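Local coordinates for SusD superfamily protein (Bacteroides fragilis, PDB 3L22), which probably binds sugars at the outer membrane for uptake into the cell, as SusD relatives do, and carries zinc ions in the crystal, at residues N68-N73 with F406-E411; T330-A335 with K353-R358; E336-K341 with E345-S350. All coordinates share one frame; numbering follows the deposited sequence. Where two conformers were deposited one is given.

How the contacts relate
Contact 1 joins two distant parts of the chain, 68-73 near the N-terminus and 406-411 near the C-terminus. Contacts 2 and 3 both fall in the long span of chain between those two segments. They share helix 327-339 and helix 345-359, with contact 3 next to the turn and contact 2 farther along the same pair. Their centres are about 10 Å apart, and they touch where Ala335 O meets Ala348 CB at 3.4 Å. Contact 1 is separate, its centre about 28 Å from contact 2 and about 31 Å from contact 3. One contact thus ties a C-terminal hairpin strand to the N-terminal part, while the other two hold one helical hairpin together.

Contact 1: residues N68-N73 with F406-E411; sequences NTYNMN and FIKVGE
Lys408 runs alongside the Tyr70 side chain, the two pointing in opposite directions. Its CB lies 3.8 Å from Tyr70 OH. Beyond CG the chain is extended, which carries it along the ring toward the backbone of 68-73. CD meets the ring obliquely, 3.6 Å from Tyr70 CE1. CE passes Tyr70 O at 3.6 Å. The tip then donates a hydrogen bond from Lys408 NZ to Tyr70 O, 2.8 Å, in the carbonyl plane and on a lone pair. The same NZ makes an off-centre cation-pi contact, 4.2 Å from the Tyr70 ring centroid and 33° off the ring normal. Gly53 O takes a further hydrogen bond from it, so the buried ammonium is held by backbone carbonyls.

Helix 67-70 ends at Tyr70. Two residues on, Met72 has positive phi and completes a Schellman motif. Strand 406-409, paired antiparallel with strand 414-417 in a two-stranded hairpin, lies against this helix end.

Met72 is modelled as selenomethionine. Bends at chi2 (-61°) and chi3 (-72°) turn its methyl onto Phe406. CE sits over one face of the ring, offset toward the rim, 3.4 Å from Phe406 CD1. Met72 SE stands farther above that face, in a Met-aromatic contact. Tyr424 also meets the Phe406 ring, with the two planes steeply inclined.

Contact 2: residues T330-A335 with K353-R358; sequences TLLDLA and KQVRGR. With EDO (1,2-ethanediol), chain B.
This contact belongs to the helical hairpin formed by helices 327-339 and 345-359 in the SusD-family region, which is placed in the TPR clan. The two short helical segments run roughly antiparallel. Their axes come within 9.4 Å, with a crossing angle of -137°. The interface is mostly apolar, with Leu331, Leu332 and Val355 at its centre and Gln354 at its outer side.

Val355 carries the contact from the second helix. Its two methyls diverge toward neighbouring leucines. CG2 presses on Leu331, with Val355 CG2 only 3.5 Å from Leu331 CB, a tight carbon pair. Leu331 CD1 also reaches Val355 CG2, at 3.8 Å. The other methyl, placed anti to the backbone N by chi1 of 175°, faces the next leucine, with Val355 CG1 4.0 Å from Leu332 CD1. Leu332 CD2 comes to Val355 CB at 3.9 Å. Val355 therefore packs against two successive leucines of the first helix.

Gln354 crosses Leu331 at about a right angle. Its amide lies against the leucine methyls, with Gln354 OE1 3.6 Å from Leu331 CD1. This is van der Waals contact, not a polar bond. Leu351, one turn before Val355 on helix 345-359, also packs on Leu331, and helix 374-388 borders Leu332 and Val355.

Asp333 turns to another neighbourhood. Its OD1 meets O1 of an ethanediol, probably from the crystallisation liquor, at 3.0 Å, and forms a salt bridge with Lys385. Arg356 likewise leads away, to Asp365 and Glu384. Apart from the Gln354 amide, which meets only methyls of Leu331, the touching groups are hydrocarbon. Cohesion here therefore rests on shape and burial, while charged groups of both helices find their partners elsewhere in the fold.

Contact 3: residues E336-K341 with E345-S350; sequences ECYANK and EATAKS. With EDO (1,2-ethanediol), chain V.
The turn end of a helical hairpin is the setting: the last turn of helix 327-339 meets the first turns of helix 345-359 across a short connection. The backbones come close, with Tyr338 CA and Ala348 CA 5.2 Å apart. The small side chains of Ala339 and Ala348 are consistent with so close an approach.

Ala348 faces the first helix. Its CB touches the backbone, with Ala348 CB 3.7 Å from Ala339 N. The methyl groups of Ala339 and Ala348 also meet, CB to CB, at 4.1 Å. Ala348 CB lies equally near Tyr338 CB.

The tyrosine ring supplies the other half of the contact. Thr347 puts its methyl squarely over one face of the Tyr338 ring. Thr347 CG2 is 3.4 Å from the ring centroid and 4° off the normal, a CH-pi contact almost exactly above the centre. The threonine chi1 of -59° sets CG2 anti to its own N and aims it at the ring, with OG1 on the other branch. The phenol OH is occupied elsewhere, bonded to Glu225 on helix 217-225.

Polar bonds lie near the turn. Asn340 ND2 bonds back to Glu336 O at 3.0 Å, approaching from above the carbonyl plane. At the start of the second helix, Glu345 N donates to O1 of an ethanediol at 3.0 Å, with an N-H...O angle of 162°. That solvent molecule, probably from the crystallisation liquor, also takes a bond from Gly343 N. Glu345 itself reaches Gly374 N through OE2.

The links between the two segments are thus apolar, made through Ala339, Ala348, the Tyr338 CB and ring, and the Thr347 methyl, so the close approach relies on small side chains and dispersion.

Contact 1: residues N68-N73 with F406-E411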
ATOM      1  N   ASN A  68      -3.263  12.040 -15.020  1.00 14.85           N
ATOM      2  CA  ASN A  68      -1.817  12.092 -15.258  1.00 15.17           C
ATOM      3  C   ASN A  68      -1.038  10.967 -14.560  1.00 14.31           C
ATOM      4  O   ASN A  68       0.005  10.540 -15.066  1.00 15.03           O
ATOM      5  CB  ASN A  68      -1.208  13.444 -14.868  1.00 14.85           C
ATOM      6  CG  ASN A  68      -1.099  14.409 -16.038  1.00 17.97           C
ATOM      7  OD1 ASN A  68      -1.276  14.041 -17.203  1.00 20.97           O
ATOM      8  ND2 ASN A  68      -0.787  15.665 -15.726  1.00 18.09           N
ATOM      9  N   THR A  69      -1.536  10.480 -13.431  1.00 14.20           N
ATOM     10  CA  THR A  69      -0.914   9.328 -12.797  1.00 13.58           C
ATOM     11  C   THR A  69      -1.081   8.105 -13.666  1.00 13.73           C
ATOM     12  O   THR A  69      -0.105   7.387 -13.914  1.00 13.62           O
ATOM     13  CB  THR A  69      -1.472   9.056 -11.403  1.00 14.46           C
ATOM     14  OG1 THR A  69      -1.164  10.170 -10.577  1.00 13.36           O
ATOM     15  CG2 THR A  69      -0.850   7.754 -10.815  1.00 10.81           C
ATOM     16  N   TYR A  70      -2.301   7.872 -14.153  1.00 13.33           N
ATOM     17  CA  TYR A  70      -2.581   6.702 -14.989  1.00 13.11           C
ATOM     18  C   TYR A  70      -1.730   6.698 -16.262  1.00 13.87           C
ATOM     19  O   TYR A  70      -1.179   5.674 -16.659  1.00 13.35           O
ATOM     20  CB  TYR A  70      -4.061   6.602 -15.384  1.00 12.88           C
ATOM     21  CG  TYR A  70      -4.270   5.396 -16.319  1.00 13.34           C
ATOM     22  CD1 TYR A  70      -4.256   4.086 -15.813  1.00 13.96           C
ATOM     23  CD2 TYR A  70      -4.439   5.563 -17.696  1.00 14.27           C
ATOM     24  CE1 TYR A  70      -4.378   2.977 -16.660  1.00 13.08           C
ATOM     25  CE2 TYR A  70      -4.579   4.459 -18.554  1.00 14.24           C
ATOM     26  CZ  TYR A  70      -4.541   3.172 -18.032  1.00 14.51           C
ATOM     27  OH  TYR A  70      -4.672   2.090 -18.869  1.00 13.85           O
ATOM     28  N   ASN A  71      -1.643   7.871 -16.878  1.00 14.67           N
ATOM     29  CA  ASN A  71      -0.885   8.067 -18.109  1.00 14.97           C
ATOM     30  C   ASN A  71       0.616   8.199 -17.911  1.00 14.77           C
ATOM     31  O   ASN A  71       1.348   8.427 -18.875  1.00 15.28           O
ATOM     32  CB  ASN A  71      -1.422   9.297 -18.830  1.00 15.43           C
ATOM     33  CG  ASN A  71      -2.745   9.054 -19.495  1.00 17.52           C
ATOM     34  OD1 ASN A  71      -3.102   7.920 -19.839  1.00 19.62           O
ATOM     35  ND2 ASN A  71      -3.474  10.144 -19.744  1.00 23.96           N
HETATM   36  N   MSE A  72       1.091   8.040 -16.683  1.00 15.02           N
HETATM   37  CA  MSE A  72       2.536   8.060 -16.408  1.00 15.51           C
HETATM   38  C   MSE A  72       3.116   9.395 -16.877  1.00 15.75           C
HETATM   39  O   MSE A  72       4.140   9.450 -17.552  1.00 15.29           O
HETATM   40  CB  MSE A  72       3.269   6.873 -17.053  1.00 15.63           C
HETATM   41  CG  MSE A  72       2.665   5.542 -16.754  1.00 16.13           C
HETATM   42 SE   MSE A  72       2.636   5.074 -14.861  0.75 18.06          SE
HETATM   43  CE  MSE A  72       4.535   4.747 -14.597  1.00 14.04           C
ATOM     44  N   ASN A  73       2.450  10.472 -16.468  1.00 15.68           N
ATOM     45  CA  ASN A  73       2.771  11.790 -16.955  1.00 16.73           C
ATOM     46  C   ASN A  73       2.809  12.822 -15.829  1.00 16.42           C
ATOM     47  O   ASN A  73       2.577  13.981 -16.077  1.00 18.04           O
ATOM     48  CB  ASN A  73       1.751  12.201 -18.021  1.00 15.41           C
ATOM     49  CG  ASN A  73       2.213  13.385 -18.854  1.00 17.95           C
ATOM     50  OD1 ASN A  73       3.363  13.440 -19.269  1.00 21.60           O
ATOM     51  ND2 ASN A  73       1.318  14.339 -19.095  1.00 15.55           N
ATOM     52  N   PHE A 406       5.916  -0.546 -17.077  1.00 15.27           N
ATOM     53  CA  PHE A 406       4.497  -0.299 -16.992  1.00 15.62           C
ATOM     54  C   PHE A 406       3.994  -0.323 -18.426  1.00 15.83           C
ATOM     55  O   PHE A 406       4.332   0.581 -19.221  1.00 15.57           O
ATOM     56  CB  PHE A 406       4.227   1.072 -16.381  1.00 15.93           C
ATOM     57  CG  PHE A 406       4.603   1.178 -14.934  1.00 15.95           C
ATOM     58  CD1 PHE A 406       5.880   1.593 -14.556  1.00 15.86           C
ATOM     59  CD2 PHE A 406       3.687   0.871 -13.953  1.00 15.73           C
ATOM     60  CE1 PHE A 406       6.199   1.721 -13.188  1.00 15.97           C
ATOM     61  CE2 PHE A 406       4.005   0.967 -12.615  1.00 15.28           C
ATOM     62  CZ  PHE A 406       5.263   1.399 -12.236  1.00 15.98           C
ATOM     63  N   ILE A 407       3.221  -1.354 -18.753  1.00 15.80           N
ATOM     64  CA  ILE A 407       2.718  -1.571 -20.115  1.00 16.23           C
ATOM     65  C   ILE A 407       1.209  -1.621 -20.123  1.00 15.99           C
ATOM     66  O   ILE A 407       0.594  -2.523 -19.515  1.00 15.62           O
ATOM     67  CB  ILE A 407       3.301  -2.869 -20.749  1.00 17.21           C
ATOM     68  CG1 ILE A 407       4.833  -2.786 -20.758  1.00 17.34           C
ATOM     69  CG2 ILE A 407       2.720  -3.097 -22.209  1.00 16.56           C
ATOM     70  CD1 ILE A 407       5.568  -4.024 -21.370  1.00 17.01           C
ATOM     71  N   LYS A 408       0.604  -0.631 -20.769  1.00 15.24           N
ATOM     72  CA  LYS A 408      -0.847  -0.540 -20.809  1.00 15.10           C
ATOM     73  C   LYS A 408      -1.314  -0.414 -22.273  1.00 14.68           C
ATOM     74  O   LYS A 408      -1.264   0.655 -22.858  1.00 14.37           O
ATOM     75  CB  LYS A 408      -1.352   0.629 -19.929  1.00 14.86           C
ATOM     76  CG  LYS A 408      -0.537   0.828 -18.641  1.00 14.84           C
ATOM     77  CD  LYS A 408      -1.091   1.941 -17.770  1.00 13.96           C
ATOM     78  CE  LYS A 408      -0.146   2.275 -16.606  1.00 15.45           C
ATOM     79  NZ  LYS A 408      -0.744   3.166 -15.580  1.00 11.34           N
ATOM     80  N   VAL A 409      -1.784  -1.522 -22.833  1.00 14.34           N
ATOM     81  CA  VAL A 409      -2.136  -1.609 -24.243  1.00 14.56           C
ATOM     82  C   VAL A 409      -3.600  -1.209 -24.335  1.00 15.39           C
ATOM     83  O   VAL A 409      -4.481  -1.912 -23.868  1.00 14.39           O
ATOM     84  CB  VAL A 409      -1.922  -3.008 -24.851  1.00 13.63           C
ATOM     85  CG1 VAL A 409      -2.483  -3.054 -26.310  1.00 14.11           C
ATOM     86  CG2 VAL A 409      -0.423  -3.436 -24.784  1.00 13.37           C
ATOM     87  N   GLY A 410      -3.839  -0.046 -24.928  1.00 16.43           N
ATOM     88  CA  GLY A 410      -5.187   0.471 -25.107  1.00 17.85           C
ATOM     89  C   GLY A 410      -5.553   0.391 -26.572  1.00 19.24           C
ATOM     90  O   GLY A 410      -4.745  -0.008 -27.418  1.00 20.33           O
ATOM     91  N   GLU A 411      -6.801   0.709 -26.861  1.00 20.34           N
ATOM     92  CA  GLU A 411      -7.341   0.639 -28.195  1.00 21.34           C
ATOM     93  C   GLU A 411      -6.580   1.547 -29.180  1.00 22.62           C
ATOM     94  O   GLU A 411      -6.317   1.123 -30.284  1.00 23.86           O
ATOM     95  CB  GLU A 411      -8.835   0.999 -28.151  1.00 20.89           C
ATOM     96  CG  GLU A 411      -9.543   1.128 -29.499  1.00 22.20           C
ATOM     97  CD  GLU A 411      -9.513  -0.131 -30.336  1.00 23.29           C
ATOM     98  OE1 GLU A 411      -9.384  -1.277 -29.822  1.00 24.58           O
ATOM     99  OE2 GLU A 411      -9.689   0.030 -31.546  1.00 28.51           O
TER

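Contact 2: residues T330-A335 with K353-R358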
ATOM      1  N   THR A 330      -0.273 -11.925   2.673  1.00 13.80           N
ATOM      2  CA  THR A 330       0.760 -12.664   3.404  1.00 12.78           C
ATOM      3  C   THR A 330       1.125 -13.918   2.608  1.00 13.10           C
ATOM      4  O   THR A 330       2.289 -14.177   2.353  1.00 12.86           O
ATOM      5  CB  THR A 330       0.284 -13.093   4.784  1.00 13.67           C
ATOM      6  OG1 THR A 330      -0.322 -11.978   5.471  1.00 11.04           O
ATOM      7  CG2 THR A 330       1.454 -13.738   5.617  1.00 11.07           C
ATOM      8  N   LEU A 331       0.114 -14.665   2.189  1.00 13.09           N
ATOM      9  CA  LEU A 331       0.315 -15.940   1.483  1.00 13.39           C
ATOM     10  C   LEU A 331       0.931 -15.791   0.080  1.00 13.05           C
ATOM     11  O   LEU A 331       1.853 -16.530  -0.270  1.00 13.04           O
ATOM     12  CB  LEU A 331      -1.028 -16.708   1.421  1.00 12.86           C
ATOM     13  CG  LEU A 331      -1.601 -17.174   2.790  1.00 14.83           C
ATOM     14  CD1 LEU A 331      -2.988 -17.791   2.640  1.00 14.77           C
ATOM     15  CD2 LEU A 331      -0.675 -18.147   3.519  1.00 14.38           C
ATOM     16  N   LEU A 332       0.416 -14.859  -0.708  1.00 12.35           N
ATOM     17  CA  LEU A 332       0.934 -14.646  -2.034  1.00 13.26           C
ATOM     18  C   LEU A 332       2.315 -13.996  -2.016  1.00 13.36           C
ATOM     19  O   LEU A 332       3.116 -14.295  -2.874  1.00 12.36           O
ATOM     20  CB  LEU A 332      -0.048 -13.834  -2.900  1.00 13.78           C
ATOM     21  CG  LEU A 332      -1.356 -14.490  -3.334  1.00 13.48           C
ATOM     22  CD1 LEU A 332      -2.186 -13.515  -4.185  1.00  9.47           C
ATOM     23  CD2 LEU A 332      -1.136 -15.838  -4.060  1.00 13.00           C
ATOM     24  N   ASP A 333       2.600 -13.121  -1.053  1.00 13.91           N
ATOM     25  CA  ASP A 333       3.948 -12.563  -0.892  1.00 14.66           C
ATOM     26  C   ASP A 333       4.930 -13.708  -0.544  1.00 14.51           C
ATOM     27  O   ASP A 333       6.005 -13.827  -1.151  1.00 14.42           O
ATOM     28  CB  ASP A 333       4.027 -11.486   0.220  1.00 15.35           C
ATOM     29  CG  ASP A 333       3.358 -10.112  -0.159  1.00 18.94           C
ATOM     30  OD1 ASP A 333       3.046  -9.885  -1.319  1.00 18.59           O
ATOM     31  OD2 ASP A 333       3.122  -9.280   0.778  1.00 23.39           O
ATOM     32  N   LEU A 334       4.565 -14.522   0.456  1.00 14.13           N
ATOM     33  CA  LEU A 334       5.360 -15.718   0.800  1.00 13.76           C
ATOM     34  C   LEU A 334       5.540 -16.646  -0.397  1.00 13.04           C
ATOM     35  O   LEU A 334       6.632 -17.143  -0.634  1.00 12.08           O
ATOM     36  CB  LEU A 334       4.762 -16.474   1.998  1.00 13.48           C
ATOM     37  CG  LEU A 334       4.961 -15.815   3.366  1.00 14.14           C
ATOM     38  CD1 LEU A 334       4.107 -16.535   4.452  1.00 12.22           C
ATOM     39  CD2 LEU A 334       6.444 -15.785   3.754  1.00 13.83           C
ATOM     40  N   ALA A 335       4.489 -16.844  -1.189  1.00 12.89           N
ATOM     41  CA  ALA A 335       4.614 -17.671  -2.405  1.00 11.81           C
ATOM     42  C   ALA A 335       5.705 -17.087  -3.301  1.00 12.26           C
ATOM     43  O   ALA A 335       6.545 -17.835  -3.783  1.00 10.92           O
ATOM     44  CB  ALA A 335       3.292 -17.717  -3.162  1.00 11.88           C
ATOM     45  N   LYS A 353      -1.936 -22.252  -3.891  1.00 15.18           N
ATOM     46  CA  LYS A 353      -3.173 -23.017  -3.875  0.50 15.49           C
ATOM     47  C   LYS A 353      -4.132 -22.551  -2.768  1.00 16.03           C
ATOM     48  O   LYS A 353      -5.357 -22.517  -2.979  1.00 16.08           O
ATOM     49  CB  LYS A 353      -2.900 -24.514  -3.779  0.50 16.31           C
ATOM     50  CG  LYS A 353      -2.365 -25.104  -5.071  0.50 17.21           C
ATOM     51  CD  LYS A 353      -1.754 -26.476  -4.892  0.50 20.68           C
ATOM     52  CE  LYS A 353      -2.821 -27.578  -4.833  0.50 22.79           C
ATOM     53  NZ  LYS A 353      -2.325 -28.958  -5.196  0.50 24.38           N
ATOM     54  N   GLN A 354      -3.617 -22.167  -1.603  1.00 15.25           N
ATOM     55  CA  GLN A 354      -4.510 -21.687  -0.560  1.00 15.56           C
ATOM     56  C   GLN A 354      -5.317 -20.488  -1.014  1.00 15.14           C
ATOM     57  O   GLN A 354      -6.532 -20.432  -0.802  1.00 15.20           O
ATOM     58  CB  GLN A 354      -3.774 -21.250   0.711  1.00 15.91           C
ATOM     59  CG  GLN A 354      -3.209 -22.331   1.528  1.00 17.76           C
ATOM     60  CD  GLN A 354      -2.626 -21.800   2.835  1.00 18.78           C
ATOM     61  OE1 GLN A 354      -3.334 -21.181   3.650  1.00 19.49           O
ATOM     62  NE2 GLN A 354      -1.338 -22.038   3.037  1.00 21.30           N
ATOM     63  N   VAL A 355      -4.641 -19.526  -1.628  1.00 13.75           N
ATOM     64  CA  VAL A 355      -5.316 -18.295  -2.015  1.00 13.38           C
ATOM     65  C   VAL A 355      -6.245 -18.544  -3.201  1.00 14.12           C
ATOM     66  O   VAL A 355      -7.419 -18.167  -3.135  1.00 14.54           O
ATOM     67  CB  VAL A 355      -4.334 -17.164  -2.300  1.00 12.80           C
ATOM     68  CG1 VAL A 355      -5.071 -15.907  -2.841  1.00 10.47           C
ATOM     69  CG2 VAL A 355      -3.519 -16.836  -1.002  1.00 11.83           C
ATOM     70  N   ARG A 356      -5.742 -19.193  -4.253  1.00 12.92           N
ATOM     71  CA  ARG A 356      -6.572 -19.397  -5.441  1.00 13.12           C
ATOM     72  C   ARG A 356      -7.766 -20.295  -5.123  1.00 12.63           C
ATOM     73  O   ARG A 356      -8.876 -20.036  -5.578  1.00 13.12           O
ATOM     74  CB  ARG A 356      -5.753 -19.981  -6.596  1.00 13.48           C
ATOM     75  CG  ARG A 356      -6.528 -20.177  -7.913  1.00 12.53           C
ATOM     76  CD  ARG A 356      -5.625 -20.582  -9.078  1.00 13.58           C
ATOM     77  NE  ARG A 356      -6.387 -20.765 -10.317  1.00 13.85           N
ATOM     78  CZ  ARG A 356      -6.750 -19.788 -11.151  1.00 13.61           C
ATOM     79  NH1 ARG A 356      -6.401 -18.531 -10.947  1.00 15.61           N
ATOM     80  NH2 ARG A 356      -7.461 -20.074 -12.231  1.00 12.26           N
ATOM     81  N   GLY A 357      -7.528 -21.362  -4.366  1.00 12.29           N
ATOM     82  CA  GLY A 357      -8.590 -22.287  -3.945  1.00 12.31           C
ATOM     83  C   GLY A 357      -9.701 -21.673  -3.119  1.00 12.27           C
ATOM     84  O   GLY A 357     -10.813 -22.188  -3.092  1.00 12.58           O
ATOM     85  N   ARG A 358      -9.413 -20.576  -2.427  1.00 12.79           N
ATOM     86  CA  ARG A 358     -10.468 -19.851  -1.735  1.00 13.62           C
ATOM     87  C   ARG A 358     -11.535 -19.321  -2.710  1.00 14.18           C
ATOM     88  O   ARG A 358     -12.737 -19.323  -2.371  1.00 14.59           O
ATOM     89  CB  ARG A 358      -9.899 -18.799  -0.800  1.00 12.82           C
ATOM     90  CG  ARG A 358     -10.951 -18.086   0.080  1.00 15.07           C
ATOM     91  CD  ARG A 358     -11.411 -16.773  -0.475  1.00 13.11           C
ATOM     92  NE  ARG A 358     -10.377 -15.748  -0.576  1.00 14.52           N
ATOM     93  CZ  ARG A 358     -10.078 -14.838   0.355  1.00 13.96           C
ATOM     94  NH1 ARG A 358     -10.694 -14.826   1.537  1.00 13.43           N
ATOM     95  NH2 ARG A 358      -9.138 -13.923   0.109  1.00 13.71           N
TER
HETATM   96  C1  EDO B  22       3.636  -6.477  -1.924  1.00 47.55           C
HETATM   97  O1  EDO B  22       2.328  -6.982  -1.767  1.00 41.30           O
HETATM   98  C2  EDO B  22       3.667  -5.023  -2.423  1.00 48.39           C
HETATM   99  O2  EDO B  22       5.086  -4.770  -2.670  1.00 48.88           O

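Contact 3: residues E336-K341 with E345-S350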
ATOM      1  N   GLU A 336       5.699 -15.747  -3.509  1.00 11.62           N
ATOM      2  CA  GLU A 336       6.701 -15.123  -4.375  1.00 12.27           C
ATOM      3  C   GLU A 336       8.093 -15.335  -3.789  1.00 11.68           C
ATOM      4  O   GLU A 336       9.025 -15.668  -4.516  1.00 12.89           O
ATOM      5  CB  GLU A 336       6.401 -13.635  -4.632  1.00 12.31           C
ATOM      6  CG  GLU A 336       7.500 -12.903  -5.411  1.00 12.77           C
ATOM      7  CD  GLU A 336       7.137 -11.466  -5.730  1.00 15.69           C
ATOM      8  OE1 GLU A 336       6.034 -11.026  -5.306  1.00 12.98           O
ATOM      9  OE2 GLU A 336       7.968 -10.765  -6.381  1.00 13.38           O
ATOM     10  N   CYS A 337       8.254 -15.135  -2.482  1.00 12.16           N
ATOM     11  CA  CYS A 337       9.556 -15.336  -1.843  1.00 11.09           C
ATOM     12  C   CYS A 337      10.080 -16.755  -2.041  1.00 11.60           C
ATOM     13  O   CYS A 337      11.232 -16.961  -2.436  1.00 10.85           O
ATOM     14  CB  CYS A 337       9.485 -15.053  -0.358  1.00 11.34           C
ATOM     15  SG  CYS A 337       9.098 -13.338  -0.013  1.00 13.96           S
ATOM     16  N   TYR A 338       9.226 -17.737  -1.798  1.00 12.00           N
ATOM     17  CA  TYR A 338       9.646 -19.138  -1.921  1.00 12.33           C
ATOM     18  C   TYR A 338       9.933 -19.527  -3.380  1.00 12.75           C
ATOM     19  O   TYR A 338      10.845 -20.309  -3.616  1.00 12.35           O
ATOM     20  CB  TYR A 338       8.616 -20.106  -1.279  1.00 12.64           C
ATOM     21  CG  TYR A 338       8.751 -20.307   0.215  1.00 11.33           C
ATOM     22  CD1 TYR A 338       9.720 -21.164   0.735  1.00 12.17           C
ATOM     23  CD2 TYR A 338       7.914 -19.647   1.103  1.00 11.28           C
ATOM     24  CE1 TYR A 338       9.849 -21.366   2.130  1.00 12.21           C
ATOM     25  CE2 TYR A 338       8.029 -19.835   2.474  1.00 13.13           C
ATOM     26  CZ  TYR A 338       9.013 -20.686   2.981  1.00 13.22           C
ATOM     27  OH  TYR A 338       9.135 -20.862   4.335  1.00 14.55           O
ATOM     28  N   ALA A 339       9.200 -18.952  -4.341  1.00 13.36           N
ATOM     29  CA  ALA A 339       9.479 -19.201  -5.761  1.00 14.09           C
ATOM     30  C   ALA A 339      10.861 -18.660  -6.177  1.00 14.82           C
ATOM     31  O   ALA A 339      11.405 -19.104  -7.187  1.00 15.70           O
ATOM     32  CB  ALA A 339       8.396 -18.618  -6.649  1.00 12.84           C
ATOM     33  N   ASN A 340      11.388 -17.679  -5.433  1.00 14.94           N
ATOM     34  CA  ASN A 340      12.720 -17.113  -5.687  1.00 15.66           C
ATOM     35  C   ASN A 340      13.823 -17.821  -4.907  1.00 17.37           C
ATOM     36  O   ASN A 340      14.943 -17.379  -4.945  1.00 17.88           O
ATOM     37  CB  ASN A 340      12.740 -15.625  -5.362  1.00 15.02           C
ATOM     38  CG  ASN A 340      12.169 -14.791  -6.454  1.00 15.69           C
ATOM     39  OD1 ASN A 340      12.805 -14.615  -7.473  1.00 16.28           O
ATOM     40  ND2 ASN A 340      10.983 -14.264  -6.254  1.00 11.91           N
ATOM     41  N   LYS A 341      13.508 -18.921  -4.224  1.00 18.51           N
ATOM     42  CA  LYS A 341      14.420 -19.581  -3.302  1.00 19.71           C
ATOM     43  C   LYS A 341      14.674 -21.011  -3.812  1.00 19.49           C
ATOM     44  O   LYS A 341      13.733 -21.709  -4.206  1.00 18.42           O
ATOM     45  CB  LYS A 341      13.765 -19.525  -1.908  1.00 20.60           C
ATOM     46  CG  LYS A 341      14.580 -20.094  -0.795  1.00 24.97           C
ATOM     47  CD  LYS A 341      13.826 -20.061   0.529  1.00 26.91           C
ATOM     48  CE  LYS A 341      14.531 -20.937   1.549  1.00 28.46           C
ATOM     49  NZ  LYS A 341      15.910 -20.409   1.775  1.00 31.25           N
ATOM     50  N   GLU A 345       9.958 -24.345  -4.423  1.00 13.09           N
ATOM     51  CA  GLU A 345       8.802 -24.395  -5.320  1.00 13.89           C
ATOM     52  C   GLU A 345       7.586 -25.124  -4.749  1.00 13.17           C
ATOM     53  O   GLU A 345       6.467 -24.620  -4.864  1.00 12.96           O
ATOM     54  CB  GLU A 345       9.186 -24.912  -6.735  1.00 14.84           C
ATOM     55  CG  GLU A 345       9.920 -23.765  -7.521  1.00 17.47           C
ATOM     56  CD  GLU A 345      10.185 -24.052  -9.005  1.00 21.75           C
ATOM     57  OE1 GLU A 345       9.887 -25.166  -9.493  1.00 24.17           O
ATOM     58  OE2 GLU A 345      10.677 -23.122  -9.673  1.00 24.53           O
ATOM     59  N   ALA A 346       7.804 -26.258  -4.097  1.00 11.86           N
ATOM     60  CA  ALA A 346       6.716 -27.007  -3.466  1.00 12.19           C
ATOM     61  C   ALA A 346       5.961 -26.142  -2.475  1.00 11.82           C
ATOM     62  O   ALA A 346       4.735 -26.134  -2.456  1.00 11.68           O
ATOM     63  CB  ALA A 346       7.253 -28.359  -2.756  1.00 11.21           C
ATOM     64  N   THR A 347       6.682 -25.381  -1.672  1.00 11.77           N
ATOM     65  CA  THR A 347       6.036 -24.478  -0.717  1.00 12.14           C
ATOM     66  C   THR A 347       5.281 -23.337  -1.407  1.00 12.28           C
ATOM     67  O   THR A 347       4.166 -22.964  -0.997  1.00 11.39           O
ATOM     68  CB  THR A 347       7.098 -23.913   0.262  1.00 12.44           C
ATOM     69  OG1 THR A 347       7.704 -25.013   0.913  1.00 12.76           O
ATOM     70  CG2 THR A 347       6.525 -22.942   1.289  1.00 11.85           C
ATOM     71  N   ALA A 348       5.894 -22.768  -2.437  1.00 12.66           N
ATOM     72  CA  ALA A 348       5.266 -21.675  -3.210  1.00 13.17           C
ATOM     73  C   ALA A 348       3.930 -22.143  -3.775  1.00 13.55           C
ATOM     74  O   ALA A 348       2.927 -21.411  -3.715  1.00 13.43           O
ATOM     75  CB  ALA A 348       6.206 -21.187  -4.371  1.00 11.86           C
ATOM     76  N   LYS A 349       3.940 -23.353  -4.317  1.00 13.65           N
ATOM     77  CA  LYS A 349       2.736 -23.951  -4.896  1.00 14.87           C
ATOM     78  C   LYS A 349       1.651 -24.162  -3.845  1.00 14.80           C
ATOM     79  O   LYS A 349       0.472 -23.894  -4.112  1.00 14.45           O
ATOM     80  CB  LYS A 349       3.032 -25.289  -5.573  1.00 14.01           C
ATOM     81  CG  LYS A 349       3.897 -25.263  -6.843  1.00 16.57           C
ATOM     82  CD  LYS A 349       4.353 -26.712  -7.144  1.00 18.19           C
ATOM     83  CE  LYS A 349       4.913 -26.782  -8.456  1.00 24.16           C
ATOM     84  NZ  LYS A 349       5.556 -28.077  -8.863  1.00 24.92           N
ATOM     85  N   SER A 350       2.023 -24.627  -2.661  1.00 15.12           N
ATOM     86  CA  SER A 350       1.017 -24.859  -1.614  0.50 15.42           C
ATOM     87  C   SER A 350       0.414 -23.528  -1.140  1.00 15.48           C
ATOM     88  O   SER A 350      -0.798 -23.437  -0.922  1.00 15.05           O
ATOM     89  CB  SER A 350       1.581 -25.680  -0.452  0.50 15.34           C
ATOM     90  OG  SER A 350       2.322 -24.868   0.430  0.50 17.13           O
TER
HETATM   91  C1  EDO V  21      12.675 -26.684  -6.744  1.00 50.05           C
HETATM   92  O1  EDO V  21      12.243 -25.777  -5.737  1.00 42.09           O
HETATM   93  C2  EDO V  21      13.766 -26.007  -7.579  1.00 52.54           C
HETATM   94  O2  EDO V  21      14.535 -25.073  -6.792  1.00 53.89           O